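Local coordinates for hypothetical protein PH1313 (Pyrococcus horikoshii, PDB 1VBK) that is not functionally proven but probably binds RNA and ATP, as a THUMP-domain relative of the thiamine-biosynthesis and tRNA-modifying enzyme ThiI, at residues V259-R264 against V286-I291; E179-G184 against E204-Y209; A194-M199 against N225-Y230. All blocks are in the same frame, centred on the assembly; numbering follows the deposited sequence.

Contact 1: residues V259-R264 against V286-I291; sequences VIKGLR and VYYPLI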
ATOM      1  N   VAL A 259       4.795   8.085  -4.307  1.00 18.52           N
ATOM      2  CA  VAL A 259       4.462   9.382  -4.884  1.00 17.43           C
ATOM      3  C   VAL A 259       5.262   9.547  -6.171  1.00 18.92           C
ATOM      4  O   VAL A 259       6.450   9.229  -6.214  1.00 17.76           O
ATOM      5  CB  VAL A 259       4.807  10.535  -3.911  1.00 17.73           C
ATOM      6  CG1 VAL A 259       4.573  11.881  -4.586  1.00 18.55           C
ATOM      7  CG2 VAL A 259       3.960  10.415  -2.649  1.00 18.93           C
ATOM      8  N   ILE A 260       4.594  10.035  -7.213  1.00 17.71           N
ATOM      9  CA  ILE A 260       5.212  10.236  -8.519  1.00 18.42           C
ATOM     10  C   ILE A 260       5.315  11.719  -8.865  1.00 18.08           C
ATOM     11  O   ILE A 260       4.335  12.451  -8.761  1.00 18.11           O
ATOM     12  CB  ILE A 260       4.380   9.536  -9.621  1.00 18.22           C
ATOM     13  CG1 ILE A 260       4.313   8.034  -9.342  1.00 18.49           C
ATOM     14  CG2 ILE A 260       4.986   9.815 -10.997  1.00 18.97           C
ATOM     15  CD1 ILE A 260       3.162   7.339 -10.039  1.00 23.56           C
ATOM     16  N   LYS A 261       6.500  12.158  -9.281  1.00 19.13           N
ATOM     17  CA  LYS A 261       6.708  13.558  -9.663  1.00 20.99           C
ATOM     18  C   LYS A 261       7.355  13.635 -11.044  1.00 22.86           C
ATOM     19  O   LYS A 261       8.054  12.713 -11.454  1.00 23.40           O
ATOM     20  CB  LYS A 261       7.579  14.278  -8.625  1.00 21.21           C
ATOM     21  CG  LYS A 261       6.859  14.526  -7.299  1.00 22.87           C
ATOM     22  CD  LYS A 261       7.759  15.179  -6.254  1.00 24.89           C
ATOM     23  CE  LYS A 261       8.191  16.577  -6.661  1.00 29.18           C
ATOM     24  NZ  LYS A 261       9.101  17.190  -5.641  1.00 31.43           N
ATOM     25  N   GLY A 262       7.122  14.736 -11.755  1.00 24.83           N
ATOM     26  CA  GLY A 262       7.671  14.882 -13.093  1.00 28.31           C
ATOM     27  C   GLY A 262       9.053  15.501 -13.175  1.00 31.20           C
ATOM     28  O   GLY A 262       9.444  16.016 -14.222  1.00 31.20           O
ATOM     29  N   LEU A 263       9.796  15.430 -12.076  1.00 34.07           N
ATOM     30  CA  LEU A 263      11.139  15.993 -11.993  1.00 36.57           C
ATOM     31  C   LEU A 263      12.106  15.455 -13.051  1.00 38.13           C
ATOM     32  O   LEU A 263      12.130  14.257 -13.345  1.00 37.68           O
ATOM     33  CB  LEU A 263      11.708  15.728 -10.595  1.00 38.13           C
ATOM     34  CG  LEU A 263      12.993  16.445 -10.178  1.00 39.19           C
ATOM     35  CD1 LEU A 263      12.751  17.944 -10.135  1.00 40.70           C
ATOM     36  CD2 LEU A 263      13.428  15.944  -8.811  1.00 39.26           C
ATOM     37  N   ARG A 264      12.904  16.356 -13.620  1.00 40.29           N
ATOM     38  CA  ARG A 264      13.896  15.998 -14.632  1.00 42.69           C
ATOM     39  C   ARG A 264      15.287  16.378 -14.135  1.00 43.03           C
ATOM     40  O   ARG A 264      15.436  17.293 -13.327  1.00 41.89           O
ATOM     41  CB  ARG A 264      13.635  16.744 -15.942  1.00 45.43           C
ATOM     42  CG  ARG A 264      12.324  16.424 -16.624  1.00 49.35           C
ATOM     43  CD  ARG A 264      12.192  17.265 -17.880  1.00 51.92           C
ATOM     44  NE  ARG A 264      12.270  18.693 -17.577  1.00 54.13           N
ATOM     45  CZ  ARG A 264      12.405  19.644 -18.496  1.00 55.50           C
ATOM     46  NH1 ARG A 264      12.480  19.322 -19.779  1.00 56.60           N
ATOM     47  NH2 ARG A 264      12.459  20.919 -18.131  1.00 56.19           N
ATOM     48  N   VAL A 286       9.347   8.326  -3.160  1.00 19.38           N
ATOM     49  CA  VAL A 286       8.977   9.219  -4.247  1.00 20.11           C
ATOM     50  C   VAL A 286       9.702   8.719  -5.491  1.00 21.56           C
ATOM     51  O   VAL A 286      10.889   8.398  -5.434  1.00 21.59           O
ATOM     52  CB  VAL A 286       9.404  10.671  -3.945  1.00 20.87           C
ATOM     53  CG1 VAL A 286       8.997  11.586  -5.088  1.00 19.33           C
ATOM     54  CG2 VAL A 286       8.765  11.134  -2.647  1.00 19.57           C
ATOM     55  N   TYR A 287       8.987   8.636  -6.605  1.00 20.39           N
ATOM     56  CA  TYR A 287       9.582   8.155  -7.842  1.00 21.98           C
ATOM     57  C   TYR A 287       9.639   9.239  -8.902  1.00 20.98           C
ATOM     58  O   TYR A 287       8.744  10.083  -8.991  1.00 20.07           O
ATOM     59  CB  TYR A 287       8.804   6.946  -8.365  1.00 23.85           C
ATOM     60  CG  TYR A 287       8.774   5.799  -7.380  1.00 25.66           C
ATOM     61  CD1 TYR A 287       7.775   5.711  -6.410  1.00 25.69           C
ATOM     62  CD2 TYR A 287       9.768   4.822  -7.391  1.00 28.75           C
ATOM     63  CE1 TYR A 287       7.764   4.674  -5.475  1.00 25.40           C
ATOM     64  CE2 TYR A 287       9.770   3.779  -6.460  1.00 29.14           C
ATOM     65  CZ  TYR A 287       8.763   3.712  -5.506  1.00 29.51           C
ATOM     66  OH  TYR A 287       8.748   2.682  -4.593  1.00 27.59           O
ATOM     67  N   TYR A 288      10.704   9.204  -9.697  1.00 21.34           N
ATOM     68  CA  TYR A 288      10.934  10.176 -10.758  1.00 22.98           C
ATOM     69  C   TYR A 288      11.171   9.432 -12.071  1.00 24.21           C
ATOM     70  O   TYR A 288      12.314   9.223 -12.483  1.00 25.63           O
ATOM     71  CB  TYR A 288      12.163  11.014 -10.419  1.00 23.30           C
ATOM     72  CG  TYR A 288      12.173  11.551  -9.007  1.00 24.09           C
ATOM     73  CD1 TYR A 288      11.398  12.655  -8.652  1.00 24.17           C
ATOM     74  CD2 TYR A 288      12.965  10.958  -8.024  1.00 23.53           C
ATOM     75  CE1 TYR A 288      11.415  13.161  -7.351  1.00 22.35           C
ATOM     76  CE2 TYR A 288      12.988  11.453  -6.720  1.00 24.06           C
ATOM     77  CZ  TYR A 288      12.211  12.555  -6.396  1.00 25.09           C
ATOM     78  OH  TYR A 288      12.225  13.046  -5.112  1.00 25.61           O
ATOM     79  N   PRO A 289      10.090   9.030 -12.750  1.00 25.71           N
ATOM     80  CA  PRO A 289      10.178   8.301 -14.018  1.00 26.14           C
ATOM     81  C   PRO A 289      11.066   8.944 -15.083  1.00 26.62           C
ATOM     82  O   PRO A 289      11.812   8.252 -15.776  1.00 27.70           O
ATOM     83  CB  PRO A 289       8.722   8.220 -14.470  1.00 26.79           C
ATOM     84  CG  PRO A 289       7.967   8.221 -13.188  1.00 26.93           C
ATOM     85  CD  PRO A 289       8.684   9.285 -12.395  1.00 25.23           C
ATOM     86  N   LEU A 290      10.986  10.264 -15.210  1.00 27.38           N
ATOM     87  CA  LEU A 290      11.762  10.976 -16.220  1.00 29.91           C
ATOM     88  C   LEU A 290      13.260  10.999 -15.941  1.00 32.05           C
ATOM     89  O   LEU A 290      14.053  11.377 -16.805  1.00 32.48           O
ATOM     90  CB  LEU A 290      11.226  12.402 -16.379  1.00 28.99           C
ATOM     91  CG  LEU A 290       9.726  12.483 -16.707  1.00 29.18           C
ATOM     92  CD1 LEU A 290       9.306  13.933 -16.881  1.00 27.51           C
ATOM     93  CD2 LEU A 290       9.433  11.690 -17.969  1.00 31.28           C
ATOM     94  N   ILE A 291      13.646  10.590 -14.737  1.00 32.64           N
ATOM     95  CA  ILE A 291      15.053  10.546 -14.364  1.00 32.54           C
ATOM     96  C   ILE A 291      15.535   9.098 -14.295  1.00 33.54           C
ATOM     97  O   ILE A 291      16.639   8.781 -14.741  1.00 32.91           O
ATOM     98  CB  ILE A 291      15.297  11.212 -12.985  1.00 33.46           C
ATOM     99  CG1 ILE A 291      14.995  12.711 -13.066  1.00 34.64           C
ATOM    100  CG2 ILE A 291      16.737  10.984 -12.538  1.00 33.30           C
ATOM    101  CD1 ILE A 291      15.154  13.447 -11.742  1.00 35.19           C
TER
HETATM  102  O   HOH W   1      10.342  12.219 -13.210  1.00 22.28           O
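With Leu263 CG anti to the backbone N (chi1 -169°) and Tyr288 CG anti to its carbonyl carbon (chi1 -48°), the leucine and the tyrosine ring run side by side in the same direction. Leu263 CB lies 3.6 Å from Tyr288 CD1, and Leu263 CD2 lies 3.7 Å from Tyr288 CE1, an oblique approach to the ring. The ring's hydroxyl and the amine of Lys261 share Asp278 on helix 273-281, and Lys261 also pairs with Glu274. Upstream, Val259 and Ile260 run parallel to Val286 and Tyr287. Tyr287 N donates to Val259 O at 2.6 Å, and Lys261 N to Tyr287 O at 3.1 Å, both nearly straight. Tyr288 then holds the N-cap position of helix 289-292. Ile260 CG2 lies 4.0 Å from Pro289 CD, the two side chains crossing at about a right angle, and Leu290 CD1 rests on Gly262 O. Strand 286-287 is the outermost strand of the parallel sheet within this chain, joined to 258-260 through helix 273-281 as a beta-alpha-beta unit. Past the last direct backbone bond one water links the segments, donating to Lys261 O and Leu263 O (2.7 Å) and accepting from Leu290 N, which satisfies two carbonyls and an amide that do not bond each other directly.

Contact 2: residues E179-G184 against E204-Y209; sequences EGRMIG and EVIPVY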
ATOM      1  N   GLU A 179       0.513  -3.526  -9.668  1.00 23.84           N
ATOM      2  CA  GLU A 179       1.717  -3.092  -8.970  1.00 26.39           C
ATOM      3  C   GLU A 179       1.490  -2.029  -7.897  1.00 27.10           C
ATOM      4  O   GLU A 179       2.370  -1.213  -7.634  1.00 29.80           O
ATOM      5  CB  GLU A 179       2.761  -2.598  -9.974  1.00 25.04           C
ATOM      6  CG  GLU A 179       3.292  -3.673 -10.929  1.00 28.11           C
ATOM      7  CD  GLU A 179       4.007  -4.820 -10.219  1.00 30.82           C
ATOM      8  OE1 GLU A 179       4.788  -4.555  -9.276  1.00 30.67           O
ATOM      9  OE2 GLU A 179       3.800  -5.988 -10.614  1.00 31.81           O
ATOM     10  N   GLY A 180       0.312  -2.034  -7.282  1.00 27.21           N
ATOM     11  CA  GLY A 180       0.042  -1.080  -6.220  1.00 27.65           C
ATOM     12  C   GLY A 180      -0.577   0.251  -6.606  1.00 28.30           C
ATOM     13  O   GLY A 180      -0.922   0.492  -7.767  1.00 26.56           O
ATOM     14  N   ARG A 181      -0.705   1.125  -5.610  1.00 25.17           N
ATOM     15  CA  ARG A 181      -1.301   2.440  -5.797  1.00 24.16           C
ATOM     16  C   ARG A 181      -0.394   3.573  -5.320  1.00 22.30           C
ATOM     17  O   ARG A 181       0.209   3.494  -4.251  1.00 20.03           O
ATOM     18  CB  ARG A 181      -2.638   2.500  -5.052  1.00 26.17           C
ATOM     19  CG  ARG A 181      -3.174   3.899  -4.809  1.00 25.19           C
ATOM     20  CD  ARG A 181      -4.398   3.844  -3.917  1.00 26.63           C
ATOM     21  NE  ARG A 181      -5.533   3.247  -4.612  1.00 26.58           N
ATOM     22  CZ  ARG A 181      -6.631   2.801  -4.015  1.00 23.95           C
ATOM     23  NH1 ARG A 181      -6.752   2.869  -2.696  1.00 22.53           N
ATOM     24  NH2 ARG A 181      -7.622   2.306  -4.744  1.00 23.32           N
ATOM     25  N   MET A 182      -0.316   4.630  -6.121  1.00 20.22           N
ATOM     26  CA  MET A 182       0.504   5.792  -5.793  1.00 20.40           C
ATOM     27  C   MET A 182      -0.255   7.056  -6.159  1.00 20.26           C
ATOM     28  O   MET A 182      -1.238   7.002  -6.893  1.00 19.14           O
ATOM     29  CB  MET A 182       1.804   5.782  -6.603  1.00 21.53           C
ATOM     30  CG  MET A 182       2.659   4.544  -6.454  1.00 20.28           C
ATOM     31  SD  MET A 182       4.203   4.784  -7.339  1.00 21.50           S
ATOM     32  CE  MET A 182       5.087   3.297  -6.902  1.00 22.28           C
ATOM     33  N   ILE A 183       0.184   8.194  -5.631  1.00 21.01           N
ATOM     34  CA  ILE A 183      -0.447   9.452  -6.001  1.00 21.14           C
ATOM     35  C   ILE A 183       0.525  10.054  -6.999  1.00 22.44           C
ATOM     36  O   ILE A 183       1.731   9.806  -6.924  1.00 22.51           O
ATOM     37  CB  ILE A 183      -0.611  10.441  -4.811  1.00 23.86           C
ATOM     38  CG1 ILE A 183       0.755  10.772  -4.208  1.00 26.43           C
ATOM     39  CG2 ILE A 183      -1.564   9.861  -3.776  1.00 23.75           C
ATOM     40  CD1 ILE A 183       0.712  11.884  -3.162  1.00 29.40           C
ATOM     41  N   GLY A 184       0.003  10.818  -7.948  1.00 21.43           N
ATOM     42  CA  GLY A 184       0.860  11.440  -8.934  1.00 21.56           C
ATOM     43  C   GLY A 184       0.642  12.932  -8.851  1.00 21.68           C
ATOM     44  O   GLY A 184      -0.486  13.399  -9.000  1.00 20.93           O
ATOM     45  N   GLU A 204      -1.635   1.932 -10.164  1.00 21.19           N
ATOM     46  CA  GLU A 204      -2.893   2.659 -10.148  1.00 22.11           C
ATOM     47  C   GLU A 204      -2.519   4.031  -9.601  1.00 22.50           C
ATOM     48  O   GLU A 204      -2.002   4.138  -8.486  1.00 24.05           O
ATOM     49  CB  GLU A 204      -3.904   1.989  -9.217  1.00 23.64           C
ATOM     50  CG  GLU A 204      -5.064   2.894  -8.849  1.00 26.08           C
ATOM     51  CD  GLU A 204      -6.127   2.192  -8.032  1.00 30.55           C
ATOM     52  OE1 GLU A 204      -5.774   1.469  -7.075  1.00 33.06           O
ATOM     53  OE2 GLU A 204      -7.319   2.376  -8.346  1.00 33.42           O
ATOM     54  N   VAL A 205      -2.777   5.077 -10.373  1.00 21.70           N
ATOM     55  CA  VAL A 205      -2.412   6.416  -9.937  1.00 22.29           C
ATOM     56  C   VAL A 205      -3.575   7.348  -9.629  1.00 22.65           C
ATOM     57  O   VAL A 205      -4.522   7.465 -10.407  1.00 23.77           O
ATOM     58  CB  VAL A 205      -1.508   7.105 -10.987  1.00 20.62           C
ATOM     59  CG1 VAL A 205      -1.135   8.507 -10.519  1.00 21.31           C
ATOM     60  CG2 VAL A 205      -0.248   6.279 -11.213  1.00 21.14           C
ATOM     61  N   ILE A 206      -3.497   7.999  -8.473  1.00 21.94           N
ATOM     62  CA  ILE A 206      -4.501   8.970  -8.070  1.00 20.45           C
ATOM     63  C   ILE A 206      -3.854  10.316  -8.392  1.00 20.69           C
ATOM     64  O   ILE A 206      -2.880  10.716  -7.746  1.00 19.15           O
ATOM     65  CB  ILE A 206      -4.796   8.907  -6.555  1.00 21.95           C
ATOM     66  CG1 ILE A 206      -5.439   7.565  -6.198  1.00 23.53           C
ATOM     67  CG2 ILE A 206      -5.728  10.050  -6.163  1.00 20.81           C
ATOM     68  CD1 ILE A 206      -5.728   7.403  -4.713  1.00 26.80           C
ATOM     69  N   PRO A 207      -4.367  11.024  -9.410  1.00 20.30           N
ATOM     70  CA  PRO A 207      -3.777  12.318  -9.754  1.00 21.36           C
ATOM     71  C   PRO A 207      -4.110  13.372  -8.707  1.00 21.85           C
ATOM     72  O   PRO A 207      -5.255  13.479  -8.265  1.00 22.31           O
ATOM     73  CB  PRO A 207      -4.399  12.623 -11.114  1.00 20.91           C
ATOM     74  CG  PRO A 207      -5.771  12.032 -10.974  1.00 22.48           C
ATOM     75  CD  PRO A 207      -5.485  10.694 -10.315  1.00 18.31           C
ATOM     76  N   VAL A 208      -3.104  14.145  -8.312  1.00 21.32           N
ATOM     77  CA  VAL A 208      -3.301  15.183  -7.311  1.00 22.05           C
ATOM     78  C   VAL A 208      -2.786  16.527  -7.792  1.00 23.61           C
ATOM     79  O   VAL A 208      -1.661  16.634  -8.285  1.00 23.54           O
ATOM     80  CB  VAL A 208      -2.577  14.844  -5.982  1.00 22.46           C
ATOM     81  CG1 VAL A 208      -2.737  16.000  -4.983  1.00 20.62           C
ATOM     82  CG2 VAL A 208      -3.143  13.564  -5.389  1.00 20.87           C
ATOM     83  N   TYR A 209      -3.627  17.543  -7.659  1.00 23.81           N
ATOM     84  CA  TYR A 209      -3.256  18.895  -8.036  1.00 26.04           C
ATOM     85  C   TYR A 209      -3.081  19.681  -6.742  1.00 24.48           C
ATOM     86  O   TYR A 209      -4.023  19.823  -5.969  1.00 24.31           O
ATOM     87  CB  TYR A 209      -4.351  19.556  -8.871  1.00 27.91           C
ATOM     88  CG  TYR A 209      -4.099  21.028  -9.116  1.00 32.55           C
ATOM     89  CD1 TYR A 209      -3.108  21.447  -9.998  1.00 33.13           C
ATOM     90  CD2 TYR A 209      -4.848  22.002  -8.455  1.00 33.42           C
ATOM     91  CE1 TYR A 209      -2.867  22.801 -10.221  1.00 36.49           C
ATOM     92  CE2 TYR A 209      -4.614  23.360  -8.670  1.00 35.80           C
ATOM     93  CZ  TYR A 209      -3.624  23.750  -9.555  1.00 35.99           C
ATOM     94  OH  TYR A 209      -3.396  25.089  -9.784  1.00 40.78           O
TER
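Arg181 and Glu204 stand side by side; paired in register on one face of the sheet, and both with CG anti to the backbone N (chi1 163°), they point the same way. The arginine then bends at chi3, and its NE and NH2 both turn to a single carboxylate oxygen: Glu204 OE1 lies 3.0 Å from Arg181 NE and 3.1 Å from Arg181 NH2. Both bonds of this salt bridge are weak in angle, and the guanidinium and carboxylate planes are 47° apart, although OE1 sits at the guanidinium edge. Ile206 CD1 packs against Arg181 CD at 3.9 Å. The remaining nitrogen, NH1, bonds Phe254 O and, across the dimer interface, Asp253 O of the second subunit. A leucine in place of Arg181 would probably leave the Glu204 carboxylate without its charged mate and both of these carbonyls without this donor. Beneath the side chains two parallel strands of the Rossmann-like HUP fold pair in register, joined through helix 189-200 as a beta-alpha-beta crossover. Their backbone bonds alternate from Glu204 N to Gly180 O through to Val208 N to Gly184 O (2.8 Å). On the Arg181 face Ile183 holds CG1 between its backbone N and carbonyl carbon (chi1 59°), where it packs on Val259 of the neighbouring strand 258-260, while Ile183 CB meets Val208 CG2 at 4.1 Å. On the other face Val205 CG1 packs over the glycine backbone, 3.6 Å from Gly184 N.

Contact 3: residues A194-M199 against N225-Y230; sequences AIFLMM and NLLKRY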
ATOM      1  N   ALA A 194       5.006  11.541 -16.748  1.00 23.73           N
ATOM      2  CA  ALA A 194       5.561  10.759 -15.651  1.00 22.43           C
ATOM      3  C   ALA A 194       4.480   9.801 -15.149  1.00 21.58           C
ATOM      4  O   ALA A 194       4.743   8.627 -14.898  1.00 20.05           O
ATOM      5  CB  ALA A 194       6.005  11.688 -14.524  1.00 22.66           C
ATOM      6  N   ILE A 195       3.264  10.316 -15.005  1.00 20.60           N
ATOM      7  CA  ILE A 195       2.139   9.508 -14.543  1.00 21.88           C
ATOM      8  C   ILE A 195       1.802   8.426 -15.560  1.00 21.79           C
ATOM      9  O   ILE A 195       1.555   7.278 -15.200  1.00 20.01           O
ATOM     10  CB  ILE A 195       0.902  10.390 -14.287  1.00 21.91           C
ATOM     11  CG1 ILE A 195       1.169  11.277 -13.063  1.00 23.89           C
ATOM     12  CG2 ILE A 195      -0.339   9.520 -14.084  1.00 22.58           C
ATOM     13  CD1 ILE A 195       0.093  12.298 -12.772  1.00 26.29           C
ATOM     14  N   PHE A 196       1.807   8.794 -16.836  1.00 22.12           N
ATOM     15  CA  PHE A 196       1.513   7.839 -17.895  1.00 22.84           C
ATOM     16  C   PHE A 196       2.495   6.665 -17.835  1.00 22.30           C
ATOM     17  O   PHE A 196       2.092   5.505 -17.910  1.00 23.28           O
ATOM     18  CB  PHE A 196       1.584   8.541 -19.263  1.00 22.08           C
ATOM     19  CG  PHE A 196       1.349   7.627 -20.436  1.00 21.30           C
ATOM     20  CD1 PHE A 196       2.370   6.812 -20.919  1.00 20.97           C
ATOM     21  CD2 PHE A 196       0.103   7.572 -21.053  1.00 21.39           C
ATOM     22  CE1 PHE A 196       2.154   5.955 -21.999  1.00 20.52           C
ATOM     23  CE2 PHE A 196      -0.126   6.717 -22.135  1.00 22.36           C
ATOM     24  CZ  PHE A 196       0.905   5.907 -22.608  1.00 21.64           C
ATOM     25  N   LEU A 197       3.780   6.971 -17.680  1.00 22.61           N
ATOM     26  CA  LEU A 197       4.811   5.939 -17.618  1.00 22.81           C
ATOM     27  C   LEU A 197       4.639   4.985 -16.435  1.00 23.13           C
ATOM     28  O   LEU A 197       4.915   3.791 -16.549  1.00 22.10           O
ATOM     29  CB  LEU A 197       6.197   6.586 -17.564  1.00 23.41           C
ATOM     30  CG  LEU A 197       6.605   7.379 -18.812  1.00 25.31           C
ATOM     31  CD1 LEU A 197       7.877   8.168 -18.536  1.00 24.88           C
ATOM     32  CD2 LEU A 197       6.802   6.425 -19.980  1.00 25.38           C
ATOM     33  N   MET A 198       4.179   5.506 -15.303  1.00 21.81           N
ATOM     34  CA  MET A 198       3.982   4.667 -14.123  1.00 21.02           C
ATOM     35  C   MET A 198       2.730   3.797 -14.241  1.00 20.74           C
ATOM     36  O   MET A 198       2.715   2.657 -13.775  1.00 20.06           O
ATOM     37  CB  MET A 198       3.914   5.533 -12.866  1.00 20.92           C
ATOM     38  CG  MET A 198       5.220   6.235 -12.532  1.00 22.59           C
ATOM     39  SD  MET A 198       6.583   5.071 -12.330  1.00 25.73           S
ATOM     40  CE  MET A 198       6.144   4.304 -10.771  1.00 27.61           C
ATOM     41  N   MET A 199       1.677   4.326 -14.857  1.00 20.78           N
ATOM     42  CA  MET A 199       0.470   3.530 -15.040  1.00 22.43           C
ATOM     43  C   MET A 199       0.829   2.336 -15.934  1.00 22.39           C
ATOM     44  O   MET A 199       0.366   1.213 -15.714  1.00 21.27           O
ATOM     45  CB  MET A 199      -0.637   4.360 -15.692  1.00 22.98           C
ATOM     46  CG  MET A 199      -1.243   5.405 -14.770  1.00 26.69           C
ATOM     47  SD  MET A 199      -2.720   6.177 -15.466  1.00 35.09           S
ATOM     48  CE  MET A 199      -1.981   7.497 -16.396  1.00 31.37           C
ATOM     49  N   ASN A 225      -7.735  14.787 -18.458  1.00 29.82           N
ATOM     50  CA  ASN A 225      -8.712  14.245 -19.401  1.00 30.78           C
ATOM     51  C   ASN A 225      -8.050  13.351 -20.441  1.00 29.60           C
ATOM     52  O   ASN A 225      -8.632  12.356 -20.867  1.00 29.52           O
ATOM     53  CB  ASN A 225      -9.477  15.369 -20.107  1.00 33.11           C
ATOM     54  CG  ASN A 225     -10.421  16.102 -19.177  1.00 36.19           C
ATOM     55  OD1 ASN A 225     -11.221  15.485 -18.473  1.00 38.33           O
ATOM     56  ND2 ASN A 225     -10.338  17.426 -19.173  1.00 40.38           N
ATOM     57  N   LEU A 226      -6.839  13.711 -20.851  1.00 29.64           N
ATOM     58  CA  LEU A 226      -6.096  12.922 -21.825  1.00 29.23           C
ATOM     59  C   LEU A 226      -5.582  11.639 -21.169  1.00 29.59           C
ATOM     60  O   LEU A 226      -5.646  10.563 -21.762  1.00 28.51           O
ATOM     61  CB  LEU A 226      -4.912  13.723 -22.367  1.00 31.12           C
ATOM     62  CG  LEU A 226      -5.230  14.973 -23.189  1.00 33.93           C
ATOM     63  CD1 LEU A 226      -3.933  15.699 -23.522  1.00 34.08           C
ATOM     64  CD2 LEU A 226      -5.970  14.585 -24.459  1.00 33.46           C
ATOM     65  N   LEU A 227      -5.071  11.763 -19.945  1.00 26.82           N
ATOM     66  CA  LEU A 227      -4.552  10.615 -19.204  1.00 26.34           C
ATOM     67  C   LEU A 227      -5.652   9.624 -18.834  1.00 26.63           C
ATOM     68  O   LEU A 227      -5.413   8.419 -18.760  1.00 26.65           O
ATOM     69  CB  LEU A 227      -3.853  11.082 -17.920  1.00 25.03           C
ATOM     70  CG  LEU A 227      -2.479  11.743 -18.049  1.00 26.27           C
ATOM     71  CD1 LEU A 227      -2.039  12.309 -16.703  1.00 24.78           C
ATOM     72  CD2 LEU A 227      -1.476  10.717 -18.551  1.00 25.04           C
ATOM     73  N   LYS A 228      -6.856  10.133 -18.602  1.00 26.48           N
ATOM     74  CA  LYS A 228      -7.966   9.278 -18.215  1.00 28.71           C
ATOM     75  C   LYS A 228      -8.245   8.171 -19.230  1.00 29.13           C
ATOM     76  O   LYS A 228      -8.666   7.076 -18.856  1.00 27.91           O
ATOM     77  CB  LYS A 228      -9.232  10.112 -17.999  1.00 32.18           C
ATOM     78  CG  LYS A 228     -10.155   9.524 -16.939  1.00 37.36           C
ATOM     79  CD  LYS A 228     -11.395  10.368 -16.713  1.00 40.11           C
ATOM     80  CE  LYS A 228     -12.172   9.861 -15.509  1.00 41.74           C
ATOM     81  NZ  LYS A 228     -12.369   8.383 -15.553  1.00 44.06           N
ATOM     82  N   ARG A 229      -7.995   8.454 -20.507  1.00 28.04           N
ATOM     83  CA  ARG A 229      -8.232   7.485 -21.580  1.00 28.27           C
ATOM     84  C   ARG A 229      -7.266   6.305 -21.538  1.00 26.80           C
ATOM     85  O   ARG A 229      -7.315   5.423 -22.400  1.00 26.71           O
ATOM     86  CB  ARG A 229      -8.109   8.171 -22.942  1.00 30.38           C
ATOM     87  CG  ARG A 229      -9.052   9.340 -23.133  1.00 33.32           C
ATOM     88  CD  ARG A 229      -8.815  10.028 -24.471  1.00 35.21           C
ATOM     89  NE  ARG A 229      -9.077   9.151 -25.610  1.00 36.76           N
ATOM     90  CZ  ARG A 229      -8.138   8.633 -26.396  1.00 36.03           C
ATOM     91  NH1 ARG A 229      -6.861   8.897 -26.172  1.00 35.66           N
ATOM     92  NH2 ARG A 229      -8.478   7.860 -27.419  1.00 37.54           N
ATOM     93  N   TYR A 230      -6.391   6.299 -20.538  1.00 24.73           N
ATOM     94  CA  TYR A 230      -5.395   5.245 -20.365  1.00 23.31           C
ATOM     95  C   TYR A 230      -5.391   4.766 -18.915  1.00 23.64           C
ATOM     96  O   TYR A 230      -4.461   4.088 -18.489  1.00 21.63           O
ATOM     97  CB  TYR A 230      -4.002   5.794 -20.690  1.00 23.17           C
ATOM     98  CG  TYR A 230      -3.741   6.054 -22.154  1.00 25.11           C
ATOM     99  CD1 TYR A 230      -3.313   5.028 -22.996  1.00 22.89           C
ATOM    100  CD2 TYR A 230      -3.919   7.322 -22.701  1.00 24.36           C
ATOM    101  CE1 TYR A 230      -3.068   5.261 -24.348  1.00 24.91           C
ATOM    102  CE2 TYR A 230      -3.679   7.564 -24.052  1.00 25.15           C
ATOM    103  CZ  TYR A 230      -3.254   6.529 -24.866  1.00 25.06           C
ATOM    104  OH  TYR A 230      -3.016   6.760 -26.202  1.00 28.49           O
TER
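Helix 189-200 and the end of helix 215-228 come together mainly through side chains, with backbones closest at Phe196 and Leu227, whose CA atoms are 6.8 Å apart. Phe196 meets Tyr230 in a T-shaped stack: CE2 at the phenylalanine edge is over the centre of the tyrosine ring, 3.7 Å from Tyr230 CG, and the planes stand at 73° with centroids 5.1 Å apart. Phe196 CG is anti to the backbone N (chi1 178°), which swings the ring across to the tyrosine. Below the stack Leu227 reaches between three side chains of the helix. Its CD2 touches Phe196 CB at 3.8 Å and Met199 CE at 3.9 Å, while its CD1 meets Ile195 CG2 at 4.2 Å, those two side chains crossing at about a right angle. Met199 bends at chi3 to bring its methyl to the leucine. The contact is mostly apolar and aromatic, without hydrogen bonds between the segments, and largely buried. A bound methylpentanediol, probably from the crystallisation liquor, lies about 4 Å from the Phe196 side chain. Trp171 and Phe69 each form a further edge-to-face pair with that ring, Val301 and Leu305 of helix 295-305 pack on it, and Ala194 and Met198 of the same helix 189-200 touch Ile260 on strand 258-260.

From the N terminus, the chain enters this part of the fold along strand 181-185, turns into helix 189-200 and returns in strand 204-210, where contact 2 closes the first loop. Contact 3 opens on that helix, inside the loop, and closes only at 225-230, at the end of helix 215-228, so contacts 2 and 3 cross. Contact 1 follows in series, closing the loop from 259-264 to 286-291. Contacts 1 and 2 share one parallel sheet, where strand 258-260 lies beside 181-185 and Ile260 N reaches Ile183 O. Helix 189-200 ties the three together: Ile195 and Met199 pack on Val205, and Met198 on Ile260 and Pro289.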